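Local coordinates for protein extracellular invertase (Aspergillus kawachii, PDB 5XH8) that probably hydrolyses sucrose as a GH32 beta-fructofuranosidase and has high transfructosylation activity, making fructooligosaccharides such as 1-kestose, at residues 29-34 / 370-375; 190-195 / 208-213; 204-209 / 245-250; 469-474 / 580-585; 505-510 / 567-572. One frame throughout, in Å; residues are numbered along the deposited sequence.

Contact 1. Residues 29-34 / 370-375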
# COMPACT_ATOMS: atom_id res chain seq x y z
N ARG A 29 40.72 -11.08 -5.44
CA ARG A 29 40.46 -12.07 -6.51
C ARG A 29 39.60 -13.27 -6.12
O ARG A 29 39.07 -13.96 -7.01
CB ARG A 29 41.80 -12.56 -7.09
CG ARG A 29 42.63 -13.43 -6.16
CD ARG A 29 43.78 -14.10 -6.93
NE ARG A 29 44.72 -13.13 -7.49
CZ ARG A 29 46.06 -13.14 -7.38
NH1 ARG A 29 46.74 -14.11 -6.74
NH2 ARG A 29 46.75 -12.16 -7.95
N ALA A 30 39.49 -13.55 -4.83
CA ALA A 30 38.80 -14.74 -4.31
C ALA A 30 37.49 -14.42 -3.54
O ALA A 30 36.99 -15.26 -2.79
CB ALA A 30 39.73 -15.53 -3.40
N HIS A 31 36.95 -13.21 -3.74
CA HIS A 31 35.75 -12.75 -3.02
C HIS A 31 34.60 -12.40 -3.98
O HIS A 31 34.82 -12.06 -5.15
CB HIS A 31 36.08 -11.52 -2.17
CG HIS A 31 36.73 -11.85 -0.87
ND1 HIS A 31 38.05 -12.23 -0.77
CD2 HIS A 31 36.25 -11.84 0.39
CE1 HIS A 31 38.35 -12.45 0.49
NE2 HIS A 31 37.28 -12.22 1.22
N VAL A 32 33.38 -12.44 -3.46
CA VAL A 32 32.19 -12.03 -4.22
C VAL A 32 32.02 -10.51 -4.18
O VAL A 32 31.82 -9.92 -3.13
CB VAL A 32 30.89 -12.73 -3.71
CG1 VAL A 32 29.63 -12.14 -4.36
CG2 VAL A 32 30.98 -14.21 -3.97
N LEU A 33 32.11 -9.90 -5.36
CA LEU A 33 31.82 -8.51 -5.54
C LEU A 33 31.46 -8.30 -7.02
O LEU A 33 31.83 -9.11 -7.85
CB LEU A 33 33.02 -7.64 -5.09
CG LEU A 33 34.25 -7.46 -5.97
CD1 LEU A 33 35.21 -6.48 -5.31
CD2 LEU A 33 34.96 -8.78 -6.28
N PRO A 34 30.74 -7.22 -7.35
CA PRO A 34 30.32 -7.02 -8.75
C PRO A 34 31.51 -6.75 -9.69
O PRO A 34 32.64 -6.53 -9.21
CB PRO A 34 29.39 -5.81 -8.68
CG PRO A 34 29.76 -5.11 -7.40
CD PRO A 34 30.23 -6.17 -6.47
N LEU A 370 31.60 -8.73 -0.46
CA LEU A 370 31.13 -9.70 0.49
C LEU A 370 32.35 -10.42 1.03
O LEU A 370 33.38 -10.54 0.33
CB LEU A 370 30.19 -10.73 -0.15
CG LEU A 370 28.93 -10.20 -0.83
CD1 LEU A 370 27.96 -11.34 -1.14
CD2 LEU A 370 28.26 -9.14 0.01
N LEU A 371 32.24 -10.91 2.25
CA LEU A 371 33.27 -11.80 2.81
C LEU A 371 33.13 -13.23 2.26
O LEU A 371 32.17 -13.55 1.52
CB LEU A 371 33.21 -11.75 4.33
CG LEU A 371 33.40 -10.34 4.91
CD1 LEU A 371 33.39 -10.41 6.43
CD2 LEU A 371 34.68 -9.70 4.41
N LEU A 372 34.10 -14.07 2.57
CA LEU A 372 34.09 -15.45 2.11
C LEU A 372 32.80 -16.15 2.63
O LEU A 372 32.36 -15.88 3.74
CB LEU A 372 35.30 -16.23 2.67
CG LEU A 372 36.70 -15.73 2.33
CD1 LEU A 372 37.70 -16.46 3.22
CD2 LEU A 372 36.98 -15.91 0.85
N PRO A 373 32.20 -17.03 1.81
CA PRO A 373 31.04 -17.76 2.32
C PRO A 373 31.44 -18.54 3.56
O PRO A 373 32.53 -19.14 3.57
CB PRO A 373 30.69 -18.72 1.17
CG PRO A 373 31.94 -18.82 0.34
CD PRO A 373 32.59 -17.47 0.47
N ARG A 374 30.58 -18.52 4.58
CA ARG A 374 30.87 -19.21 5.84
C ARG A 374 29.80 -20.28 6.13
O ARG A 374 28.59 -20.03 5.98
CB ARG A 374 30.93 -18.22 6.98
CG ARG A 374 32.11 -17.28 6.89
CD ARG A 374 32.10 -16.14 7.88
NE ARG A 374 33.25 -15.28 7.59
CZ ARG A 374 33.53 -14.12 8.19
NH1 ARG A 374 32.74 -13.62 9.13
NH2 ARG A 374 34.62 -13.47 7.83
N GLU A 375 30.28 -21.47 6.50
CA GLU A 375 29.45 -22.54 7.07
C GLU A 375 29.17 -22.22 8.52
O GLU A 375 30.09 -21.86 9.27
CB GLU A 375 30.12 -23.92 6.92
CG GLU A 375 30.08 -24.44 5.51
CD GLU A 375 30.82 -25.75 5.33
OE1 GLU A 375 30.95 -26.46 6.32
OE2 GLU A 375 31.25 -26.08 4.20
O HOH W 1 32.96 -13.87 -1.07
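The His31 imidazole meets Leu372 through one face and Leu370 through its edge. Leu372 CD2 stands 3.9 Å from the centroid of the His31 ring and 20° off its normal, a CH-pi contact displaced toward the NE2 and CE1 side. In the plane of the ring, His31 CD2 lies 3.2 Å from Leu370 O. The first torsion of His31 (chi1 -81°) sets CG beside the backbone N, and the second turns the ring so that its face is offered to the leucine methyl. Both ring nitrogens are engaged beyond the two segments, ND1 by Asp547 and NE2 by Glu552, which would fix the ring's rotation and may favour a protonated imidazole.

Val32 works through backbone and side chain together. Its carbonyl O accepts from Leu370 N at 2.9 Å, nearly straight at 164°, while Val32 CG1, trans to the backbone N, packs against Leu370 CD1 at 3.7 Å. A water takes the Val32 N-H at 2.8 Å and donates to Leu371 O. With Asp547 and Glu552 lying in the C-terminal sandwich, this buried join is characteristic of the propeller-sandwich interface of the GH32 fold.

Contact 2. Residues 190-195 / 208-213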
# COMPACT_ATOMS: atom_id res chain seq x y z
N THR A 190 5.18 -25.13 6.07
CA THR A 190 4.73 -23.76 5.99
C THR A 190 5.97 -22.85 5.83
O THR A 190 6.99 -23.05 6.46
CB THR A 190 3.93 -23.37 7.26
OG1 THR A 190 2.61 -23.97 7.20
CG2 THR A 190 3.78 -21.87 7.42
N TRP A 191 5.82 -21.82 5.02
CA TRP A 191 6.85 -20.79 4.87
C TRP A 191 6.53 -19.72 5.87
O TRP A 191 5.39 -19.24 5.93
CB TRP A 191 6.87 -20.24 3.44
CG TRP A 191 7.63 -21.11 2.49
CD1 TRP A 191 7.12 -22.01 1.56
CD2 TRP A 191 9.05 -21.16 2.35
NE1 TRP A 191 8.15 -22.60 0.88
CE2 TRP A 191 9.34 -22.10 1.33
CE3 TRP A 191 10.11 -20.48 2.96
CZ2 TRP A 191 10.65 -22.40 0.94
CZ3 TRP A 191 11.41 -20.78 2.56
CH2 TRP A 191 11.67 -21.74 1.57
N TYR A 192 7.52 -19.40 6.71
CA TYR A 192 7.51 -18.26 7.60
C TYR A 192 8.31 -17.11 6.98
O TYR A 192 9.16 -17.34 6.13
CB TYR A 192 8.13 -18.63 8.97
CG TYR A 192 7.36 -19.76 9.61
CD1 TYR A 192 6.18 -19.52 10.31
CD2 TYR A 192 7.77 -21.08 9.44
CE1 TYR A 192 5.45 -20.56 10.87
CE2 TYR A 192 7.05 -22.13 9.99
CZ TYR A 192 5.89 -21.87 10.70
OH TYR A 192 5.17 -22.92 11.22
N THR A 193 8.00 -15.90 7.43
CA THR A 193 8.79 -14.72 7.11
C THR A 193 9.02 -13.95 8.38
O THR A 193 8.08 -13.71 9.13
CB THR A 193 8.06 -13.82 6.09
OG1 THR A 193 7.89 -14.53 4.85
CG2 THR A 193 8.86 -12.57 5.83
N VAL A 194 10.27 -13.57 8.62
CA VAL A 194 10.56 -12.50 9.58
C VAL A 194 10.83 -11.20 8.85
O VAL A 194 11.46 -11.19 7.78
CB VAL A 194 11.70 -12.78 10.61
CG1 VAL A 194 11.22 -13.79 11.65
CG2 VAL A 194 13.00 -13.22 9.94
N ILE A 195 10.35 -10.10 9.44
CA ILE A 195 10.62 -8.76 8.96
C ILE A 195 11.33 -8.06 10.10
O ILE A 195 10.93 -8.23 11.26
CB ILE A 195 9.32 -8.04 8.54
CG1 ILE A 195 8.64 -8.82 7.38
CG2 ILE A 195 9.63 -6.60 8.14
CD1 ILE A 195 7.31 -8.24 6.89
N LEU A 208 7.07 -11.62 13.06
CA LEU A 208 6.99 -12.97 12.50
C LEU A 208 5.66 -13.15 11.79
O LEU A 208 4.63 -12.70 12.29
CB LEU A 208 7.15 -14.03 13.61
CG LEU A 208 7.08 -15.52 13.21
CD1 LEU A 208 8.24 -15.90 12.29
CD2 LEU A 208 7.05 -16.42 14.45
N TYR A 209 5.70 -13.81 10.63
CA TYR A 209 4.52 -14.12 9.83
C TYR A 209 4.56 -15.54 9.30
O TYR A 209 5.62 -16.12 9.14
CB TYR A 209 4.43 -13.18 8.59
CG TYR A 209 4.26 -11.72 8.91
CD1 TYR A 209 5.35 -10.96 9.31
CD2 TYR A 209 3.03 -11.10 8.79
CE1 TYR A 209 5.20 -9.62 9.62
CE2 TYR A 209 2.88 -9.76 9.08
CZ TYR A 209 3.98 -9.02 9.48
OH TYR A 209 3.84 -7.71 9.80
N ARG A 210 3.39 -16.08 8.96
CA ARG A 210 3.35 -17.34 8.20
C ARG A 210 2.46 -17.17 7.01
O ARG A 210 1.52 -16.38 7.05
CB ARG A 210 2.89 -18.51 9.07
CG ARG A 210 1.45 -18.50 9.53
CD ARG A 210 1.13 -19.77 10.32
NE ARG A 210 -0.16 -19.63 10.95
CZ ARG A 210 -0.70 -20.48 11.84
NH1 ARG A 210 -0.06 -21.57 12.26
NH2 ARG A 210 -1.90 -20.22 12.32
N GLN A 211 2.74 -17.91 5.94
CA GLN A 211 1.88 -17.90 4.77
C GLN A 211 0.48 -18.37 5.19
O GLN A 211 0.35 -19.26 6.02
CB GLN A 211 2.43 -18.76 3.62
CG GLN A 211 2.35 -20.24 3.82
CD GLN A 211 2.80 -21.04 2.62
OE1 GLN A 211 2.28 -20.92 1.50
NE2 GLN A 211 3.73 -21.90 2.84
N TYR A 212 -0.53 -17.71 4.65
CA TYR A 212 -1.92 -18.01 4.95
C TYR A 212 -2.53 -18.88 3.84
O TYR A 212 -3.39 -19.71 4.09
CB TYR A 212 -2.67 -16.70 5.08
CG TYR A 212 -4.11 -16.83 5.53
CD1 TYR A 212 -4.41 -17.14 6.86
CD2 TYR A 212 -5.17 -16.61 4.64
CE1 TYR A 212 -5.71 -17.25 7.30
CE2 TYR A 212 -6.49 -16.71 5.07
CZ TYR A 212 -6.74 -17.03 6.40
OH TYR A 212 -8.03 -17.13 6.85
N ASP A 213 -2.06 -18.64 2.62
CA ASP A 213 -2.50 -19.36 1.44
C ASP A 213 -1.28 -19.90 0.71
O ASP A 213 -0.16 -19.34 0.77
CB ASP A 213 -3.24 -18.43 0.49
CG ASP A 213 -2.35 -17.25 -0.02
OD1 ASP A 213 -1.87 -16.46 0.81
OD2 ASP A 213 -2.12 -17.13 -1.24
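Backbone hydrogen bonds set the register between Trp191-Ile195 and Leu208-Gln211. Thr193 and Tyr209 form an antiparallel hydrogen-bonded pair: Thr193 N reaches Tyr209 O at 2.9 Å, and Tyr209 N returns to Thr193 O at 2.8 Å, the more bent bond at 146°. Gln211 N donates to Trp191 O at 3.0 Å, nearly straight. Tyr192-Arg210 and Val194-Leu208 are the non-hydrogen-bonded pairs between and beyond them. Tyr192 CA makes a CA-H...O contact (3.2 Å) to Tyr209 O, the same oxygen that accepts from Thr193 N.

Apolar contacts divide between the two faces of the sheet. On the face of Tyr192 and Leu208, Val194 CG1 meets Leu208 CD1 at 3.7 Å, a branch that Leu208 sends across by holding CG trans to its backbone N (chi1 180°). On the other face, Ile195 CD1 touches Tyr209 CE1, also at 3.7 Å.

The mixed pair is Tyr192 with Arg210, whose side chains run side by side in the same direction, ring and guanidinium planes 28° apart. Arg210 CB rests 3.7 Å from Tyr192 CD1, while Thr190 CG2 sits over a face of the tyrosine ring toward its rim. The polar ends continue outward, Arg210 to Glu220 and Tyr192 OH to Asp181.

Strands 191-199 and 203-211 thus form a beta hairpin, the two middle strands of a four-stranded antiparallel blade of the beta-propeller.

Contact 3. Residues 204-209 / 245-250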
# COMPACT_ATOMS: atom_id res chain seq x y z
N PRO A 204 14.03 -2.66 19.42
CA PRO A 204 14.16 -3.53 18.25
C PRO A 204 13.31 -4.80 18.31
O PRO A 204 12.99 -5.29 19.41
CB PRO A 204 15.65 -3.90 18.25
CG PRO A 204 16.08 -3.72 19.67
CD PRO A 204 15.31 -2.53 20.15
N ALA A 205 12.98 -5.34 17.13
CA ALA A 205 12.17 -6.53 17.03
C ALA A 205 12.24 -7.22 15.68
O ALA A 205 12.56 -6.60 14.67
CB ALA A 205 10.71 -6.19 17.33
N GLN A 206 11.93 -8.51 15.70
CA GLN A 206 11.56 -9.25 14.53
C GLN A 206 10.07 -9.51 14.58
O GLN A 206 9.54 -10.08 15.58
CB GLN A 206 12.29 -10.59 14.47
CG GLN A 206 13.79 -10.46 14.30
CD GLN A 206 14.47 -11.80 14.11
OE1 GLN A 206 13.83 -12.86 14.18
NE2 GLN A 206 15.76 -11.77 13.86
N PHE A 207 9.40 -9.12 13.51
CA PHE A 207 7.98 -9.36 13.32
C PHE A 207 7.85 -10.65 12.53
O PHE A 207 8.42 -10.76 11.44
CB PHE A 207 7.36 -8.20 12.54
CG PHE A 207 7.60 -6.86 13.17
CD1 PHE A 207 6.78 -6.41 14.21
CD2 PHE A 207 8.63 -6.07 12.75
CE1 PHE A 207 6.99 -5.18 14.80
CE2 PHE A 207 8.85 -4.83 13.32
CZ PHE A 207 8.04 -4.39 14.35
N LEU A 208 7.07 -11.62 13.06
CA LEU A 208 6.99 -12.97 12.50
C LEU A 208 5.66 -13.15 11.79
O LEU A 208 4.63 -12.70 12.29
CB LEU A 208 7.15 -14.03 13.61
CG LEU A 208 7.08 -15.52 13.21
CD1 LEU A 208 8.24 -15.90 12.29
CD2 LEU A 208 7.05 -16.42 14.45
N TYR A 209 5.70 -13.81 10.63
CA TYR A 209 4.52 -14.12 9.83
C TYR A 209 4.56 -15.54 9.30
O TYR A 209 5.62 -16.12 9.14
CB TYR A 209 4.43 -13.18 8.59
CG TYR A 209 4.26 -11.72 8.91
CD1 TYR A 209 5.35 -10.96 9.31
CD2 TYR A 209 3.03 -11.10 8.79
CE1 TYR A 209 5.20 -9.62 9.62
CE2 TYR A 209 2.88 -9.76 9.08
CZ TYR A 209 3.98 -9.02 9.48
OH TYR A 209 3.84 -7.71 9.80
N PHE A 245 19.20 0.16 18.67
CA PHE A 245 17.96 0.89 18.38
C PHE A 245 17.05 0.32 17.31
O PHE A 245 15.92 0.76 17.17
CB PHE A 245 18.29 2.33 18.07
CG PHE A 245 18.89 3.07 19.24
CD1 PHE A 245 20.25 3.03 19.49
CD2 PHE A 245 18.08 3.83 20.08
CE1 PHE A 245 20.81 3.73 20.55
CE2 PHE A 245 18.62 4.53 21.16
CZ PHE A 245 19.99 4.49 21.39
N ASN A 246 17.55 -0.66 16.55
CA ASN A 246 16.79 -1.23 15.44
C ASN A 246 17.49 -2.50 14.97
O ASN A 246 18.71 -2.53 14.96
CB ASN A 246 16.71 -0.21 14.29
CG ASN A 246 15.79 -0.65 13.18
OD1 ASN A 246 14.58 -0.80 13.38
ND2 ASN A 246 16.35 -0.85 12.00
N PHE A 247 16.73 -3.54 14.64
CA PHE A 247 17.28 -4.74 14.02
C PHE A 247 17.14 -4.67 12.48
O PHE A 247 16.13 -4.19 11.97
CB PHE A 247 16.55 -6.01 14.47
CG PHE A 247 16.79 -6.43 15.91
CD1 PHE A 247 17.86 -5.96 16.68
CD2 PHE A 247 15.92 -7.35 16.48
CE1 PHE A 247 18.02 -6.38 17.99
CE2 PHE A 247 16.09 -7.78 17.80
CZ PHE A 247 17.15 -7.30 18.54
N GLU A 248 18.15 -5.20 11.79
CA GLU A 248 18.22 -5.27 10.32
C GLU A 248 18.62 -6.69 9.90
O GLU A 248 19.22 -7.44 10.69
CB GLU A 248 19.25 -4.27 9.80
CG GLU A 248 18.93 -2.80 10.15
CD GLU A 248 19.67 -1.83 9.27
OE1 GLU A 248 20.86 -1.56 9.55
OE2 GLU A 248 19.06 -1.38 8.25
N THR A 249 18.25 -7.06 8.68
CA THR A 249 18.67 -8.30 8.00
C THR A 249 18.61 -9.57 8.86
O THR A 249 19.52 -10.42 8.84
CB THR A 249 20.08 -8.15 7.38
OG1 THR A 249 21.07 -8.02 8.41
CG2 THR A 249 20.12 -6.93 6.48
N GLY A 250 17.51 -9.68 9.61
CA GLY A 250 17.23 -10.86 10.42
C GLY A 250 17.16 -12.10 9.54
O GLY A 250 16.37 -12.13 8.62
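Pro204 lays its CB over the centre of the Phe247 ring, 3.4 Å from the centroid and 13° off the normal, a CH-pi contact. The proline CG follows toward the CE1-CZ end of the ring, 3.7 Å from Phe247 CE1. The other flank of the ring turns to the backbone: Phe247 CD2 comes within 3.6 Å of Ala205 N, while Gln206 N lies near the ring plane, at its edge.

Phe247 reaches this position with CG beside its backbone N (chi1 -70°) and a chi2 of -18°, which swings the ring plane to face the proline. Trp226 meets the ring from outside the two segments, and Ile270 and Thr272 of strand 265-274 also touch the phenylalanine. The segments belong to separate sheets, Pro204 to the four-stranded blade of strand 203-211 and Phe247 to the next antiparallel sheet in sequence, making this packing between consecutive blades of the GH32 beta-propeller; no hydrogen bond joins 204-209 directly to 245-250.

Farther along, Gln206 extends its amide past the phenylalanine, and NE2 stops 3.9 Å from Gly250 CA. Its two amide ends have outside partners: OE1 accepts from Trp225 NE1, and NE2 is hydrogen-bonded to Thr268 OG1. Gly250, just after the corner at Thr249, brings its backbone alone against that amide, and its N is hydrogen-bonded to Ser196 OG; this bond and the one to Thr268 link the blades.

Contact 4. Residues 469-474 / 580-585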
# COMPACT_ATOMS: atom_id res chain seq x y z
N ARG A 469 47.56 -15.57 31.33
CA ARG A 469 46.23 -15.18 31.82
C ARG A 469 46.27 -13.88 32.63
O ARG A 469 47.15 -13.69 33.46
CB ARG A 469 45.65 -16.32 32.67
CG ARG A 469 44.21 -16.14 33.15
CD ARG A 469 43.19 -16.45 32.07
NE ARG A 469 43.20 -17.83 31.58
CZ ARG A 469 42.54 -18.26 30.49
NH1 ARG A 469 41.80 -17.42 29.76
NH2 ARG A 469 42.62 -19.54 30.11
N GLY A 470 45.35 -12.96 32.34
CA GLY A 470 45.30 -11.67 33.01
C GLY A 470 46.50 -10.74 32.85
O GLY A 470 46.56 -9.72 33.54
N SER A 471 47.44 -11.07 31.97
CA SER A 471 48.71 -10.33 31.86
C SER A 471 48.70 -9.35 30.70
O SER A 471 47.73 -9.29 29.93
CB SER A 471 49.87 -11.30 31.65
OG SER A 471 50.00 -11.64 30.27
N GLY A 472 49.81 -8.63 30.56
CA GLY A 472 50.02 -7.68 29.47
C GLY A 472 50.61 -8.26 28.19
O GLY A 472 51.10 -7.51 27.35
N LEU A 473 50.55 -9.59 28.03
CA LEU A 473 50.98 -10.28 26.81
C LEU A 473 50.23 -9.79 25.55
O LEU A 473 49.00 -9.56 25.59
CB LEU A 473 50.80 -11.80 26.95
CG LEU A 473 51.18 -12.66 25.73
CD1 LEU A 473 51.86 -13.96 26.14
CD2 LEU A 473 49.99 -12.97 24.81
N LYS A 474 51.00 -9.64 24.46
CA LYS A 474 50.52 -9.39 23.11
C LYS A 474 51.38 -10.21 22.18
O LYS A 474 52.59 -9.97 22.11
CB LYS A 474 50.64 -7.93 22.73
CG LYS A 474 49.75 -7.01 23.53
CD LYS A 474 50.08 -5.56 23.31
CE LYS A 474 49.61 -4.76 24.50
NZ LYS A 474 49.50 -3.33 24.14
N ASN A 580 55.36 -9.01 22.47
CA ASN A 580 55.72 -7.76 23.17
C ASN A 580 56.67 -7.96 24.37
O ASN A 580 56.96 -7.02 25.10
CB ASN A 580 54.48 -6.98 23.61
CG ASN A 580 53.72 -7.65 24.72
OD1 ASN A 580 53.83 -8.87 24.93
ND2 ASN A 580 52.90 -6.88 25.43
N GLY A 581 57.12 -9.19 24.59
CA GLY A 581 58.07 -9.49 25.64
C GLY A 581 57.45 -9.86 26.96
O GLY A 581 58.16 -10.35 27.82
N VAL A 582 56.14 -9.64 27.13
CA VAL A 582 55.47 -9.95 28.39
C VAL A 582 55.13 -11.45 28.40
O VAL A 582 54.19 -11.90 27.74
CB VAL A 582 54.22 -9.08 28.61
CG1 VAL A 582 53.49 -9.47 29.89
CG2 VAL A 582 54.60 -7.61 28.63
N GLY A 583 55.94 -12.21 29.13
CA GLY A 583 55.81 -13.65 29.21
C GLY A 583 56.36 -14.29 27.96
O GLY A 583 57.17 -13.69 27.26
N GLY A 584 55.89 -15.50 27.69
CA GLY A 584 56.33 -16.28 26.56
C GLY A 584 55.18 -16.77 25.70
O GLY A 584 54.04 -16.82 26.14
N VAL A 585 55.53 -17.14 24.46
CA VAL A 585 54.59 -17.69 23.48
C VAL A 585 55.30 -18.75 22.70
O VAL A 585 56.43 -18.54 22.29
CB VAL A 585 54.23 -16.69 22.35
CG1 VAL A 585 52.86 -17.01 21.77
CG2 VAL A 585 54.36 -15.26 22.81
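The Asn580 amide is the flat group of this contact, with an N-H approaching its oxygen from each face and a carbonyl at its nitrogen end. Lys474 N donates to Asn580 OD1 at 3.0 Å from 60° out of the carbonyl plane, and Val582 N donates to the same OD1 at 3.3 Å from the opposite face. In the amide plane, Asn580 ND2 gives a 2.7 Å bond to Gly472 O, only 5° out of plane. The Val582 bond closes an Asx turn in the loop leading from strand 574-580 toward strand 585-594 of the C-terminal beta-sandwich. With chi1 at 70°, Asn580 CG sits between its backbone N and carbonyl carbon, and the amide is thereby turned to the loop that precedes strand 474-481. Three bonds therefore fix its rotation, while the extended Lys474 chain crosses it at about a right angle.

Asn580 N also donates to Lys474 O, continuing the pairing of strands 574-580 and 474-481. Beside it, Val582 CG1 packs 3.6 Å from Gly472 C. On the other segment Ser471 OG, also hydrogen-bonded to Ala468 O, accepts from Leu473 N in an ST turn, and Leu473 CD1 ends 3.6 Å from Gly584 O.

Contact 5. Residues 505-510 / 567-572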
# COMPACT_ATOMS: atom_id res chain seq x y z
N THR A 505 49.47 0.64 8.38
CA THR A 505 49.10 -0.27 7.27
C THR A 505 49.29 0.37 5.91
O THR A 505 49.82 -0.26 5.00
CB THR A 505 47.63 -0.77 7.40
OG1 THR A 505 47.50 -1.64 8.53
CG2 THR A 505 47.15 -1.51 6.15
N SER A 506 48.85 1.62 5.78
CA SER A 506 48.72 2.30 4.49
C SER A 506 49.47 3.63 4.39
O SER A 506 49.07 4.60 5.00
CB SER A 506 47.26 2.56 4.18
OG SER A 506 47.15 3.07 2.86
N ALA A 507 50.50 3.66 3.54
CA ALA A 507 51.17 4.92 3.19
C ALA A 507 50.24 5.89 2.44
O ALA A 507 50.45 7.10 2.49
CB ALA A 507 52.42 4.65 2.36
N ALA A 508 49.22 5.36 1.77
CA ALA A 508 48.19 6.21 1.14
C ALA A 508 47.32 6.95 2.14
O ALA A 508 46.86 8.07 1.86
CB ALA A 508 47.33 5.38 0.20
N ALA A 509 47.11 6.38 3.33
CA ALA A 509 46.36 7.08 4.41
C ALA A 509 47.01 8.38 4.88
O ALA A 509 46.34 9.21 5.50
CB ALA A 509 46.15 6.15 5.59
N ARG A 510 48.31 8.54 4.61
CA ARG A 510 49.06 9.74 4.98
C ARG A 510 48.89 10.84 3.94
O ARG A 510 49.11 11.99 4.26
CB ARG A 510 50.57 9.40 5.13
CG ARG A 510 50.85 8.32 6.18
CD ARG A 510 52.24 7.68 6.11
NE ARG A 510 52.17 6.34 6.69
CZ ARG A 510 52.99 5.31 6.44
NH1 ARG A 510 54.02 5.42 5.60
NH2 ARG A 510 52.76 4.14 7.01
N SER A 567 47.35 -1.49 1.92
CA SER A 567 48.77 -1.20 1.73
C SER A 567 49.02 -0.77 0.29
O SER A 567 48.39 -1.28 -0.66
CB SER A 567 49.65 -2.40 2.13
OG SER A 567 49.63 -3.42 1.15
N TRP A 568 49.93 0.19 0.13
CA TRP A 568 50.30 0.75 -1.17
C TRP A 568 51.48 0.06 -1.88
O TRP A 568 51.36 -0.26 -3.06
CB TRP A 568 50.63 2.25 -0.99
CG TRP A 568 51.08 2.87 -2.27
CD1 TRP A 568 52.37 3.12 -2.65
CD2 TRP A 568 50.25 3.30 -3.35
NE1 TRP A 568 52.38 3.67 -3.91
CE2 TRP A 568 51.10 3.79 -4.36
CE3 TRP A 568 48.86 3.32 -3.56
CZ2 TRP A 568 50.61 4.31 -5.56
CZ3 TRP A 568 48.38 3.82 -4.76
CH2 TRP A 568 49.25 4.32 -5.74
N TYR A 569 52.61 -0.09 -1.18
CA TYR A 569 53.90 -0.42 -1.81
C TYR A 569 53.95 -1.88 -2.24
O TYR A 569 53.51 -2.77 -1.51
CB TYR A 569 55.10 -0.09 -0.87
CG TYR A 569 55.40 1.38 -0.73
CD1 TYR A 569 56.09 2.07 -1.74
CD2 TYR A 569 55.00 2.11 0.40
CE1 TYR A 569 56.37 3.44 -1.63
CE2 TYR A 569 55.28 3.48 0.51
CZ TYR A 569 55.97 4.13 -0.51
OH TYR A 569 56.24 5.47 -0.42
N ALA A 570 54.48 -2.11 -3.43
CA ALA A 570 54.60 -3.45 -4.01
C ALA A 570 55.32 -4.42 -3.05
O ALA A 570 54.91 -5.59 -2.95
CB ALA A 570 55.32 -3.38 -5.35
N ASN A 571 56.31 -3.90 -2.32
CA ASN A 571 57.14 -4.63 -1.35
C ASN A 571 56.53 -4.89 -0.03
O ASN A 571 57.18 -5.48 0.81
CB ASN A 571 58.38 -3.80 -0.97
CG ASN A 571 59.33 -3.61 -2.09
OD1 ASN A 571 59.09 -4.07 -3.21
ND2 ASN A 571 60.41 -2.89 -1.82
N SER A 572 55.33 -4.39 0.24
CA SER A 572 54.72 -4.59 1.55
C SER A 572 54.07 -5.98 1.64
O SER A 572 52.84 -6.12 1.74
CB SER A 572 53.77 -3.44 1.87
OG SER A 572 54.50 -2.24 2.08
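Tyr569 leaves its backbone with CG beside the N (chi1 -74°), and this torsion carries the ring back toward Ala507. Outward from CB and CG, CD2 is the first to approach, 4.1 Å from Ala507 CB. Tyr569 CE2 comes to 3.6 Å from the same methyl, and the side chain runs on past it, with CZ at 4.6 Å and OH at 4.8 Å from Ala507 CB. Trp568 CD1 of its own segment stands over the centre of one ring face, 3.9 Å above the plane, and Ala10 also touches the tyrosine.

Ala507 CB has a second neighbour in Trp568 CB at 4.5 Å, although the indole itself runs on from there to Leu14, with its NE1 hydrogen-bonded to Val9 O. The two segments lie in loops of the C-terminal beta-sandwich, one between strands 497-501 and 520-523, the other between strands 559-564 and 574-580, and the N-terminal residues lie against them. The second loop reverses through a type I beta turn from Tyr569 to Ser572, closed by Ser572 N to Tyr569 O at 3.0 Å.

At the other end the backbones themselves approach: Ser567 CA lies 3.6 Å from Thr505 O in a CA-H...O contact, 134° at the hydrogen. No conventional hydrogen bond joins the segments directly; Glu485 OE2 bridges them, accepting from both Ala507 N and Trp568 N, while Ser506 OG is hydrogen-bonded to Arg566 O.

Contacts 1, 2, 3 and 5 are buried and only contact 4 is partly buried, although contact 2 has its centre about 25 Å from the centre of the chain. Contacts 2 and 3 share strand 203-211: contact 2 pairs it within its blade by backbone bonds, whereas contact 3 packs the other end against a neighbouring sheet through a ring face. Both are nested inside the long loop closed by contact 1, whose centre is about 10 Å from the centre of the chain and which mixes a ring face with backbone and water bonds. In the C-terminal sandwich, contact 4 relies on amide hydrogen bonds; contact 5, nested within it along the chain, relies on apolar touches.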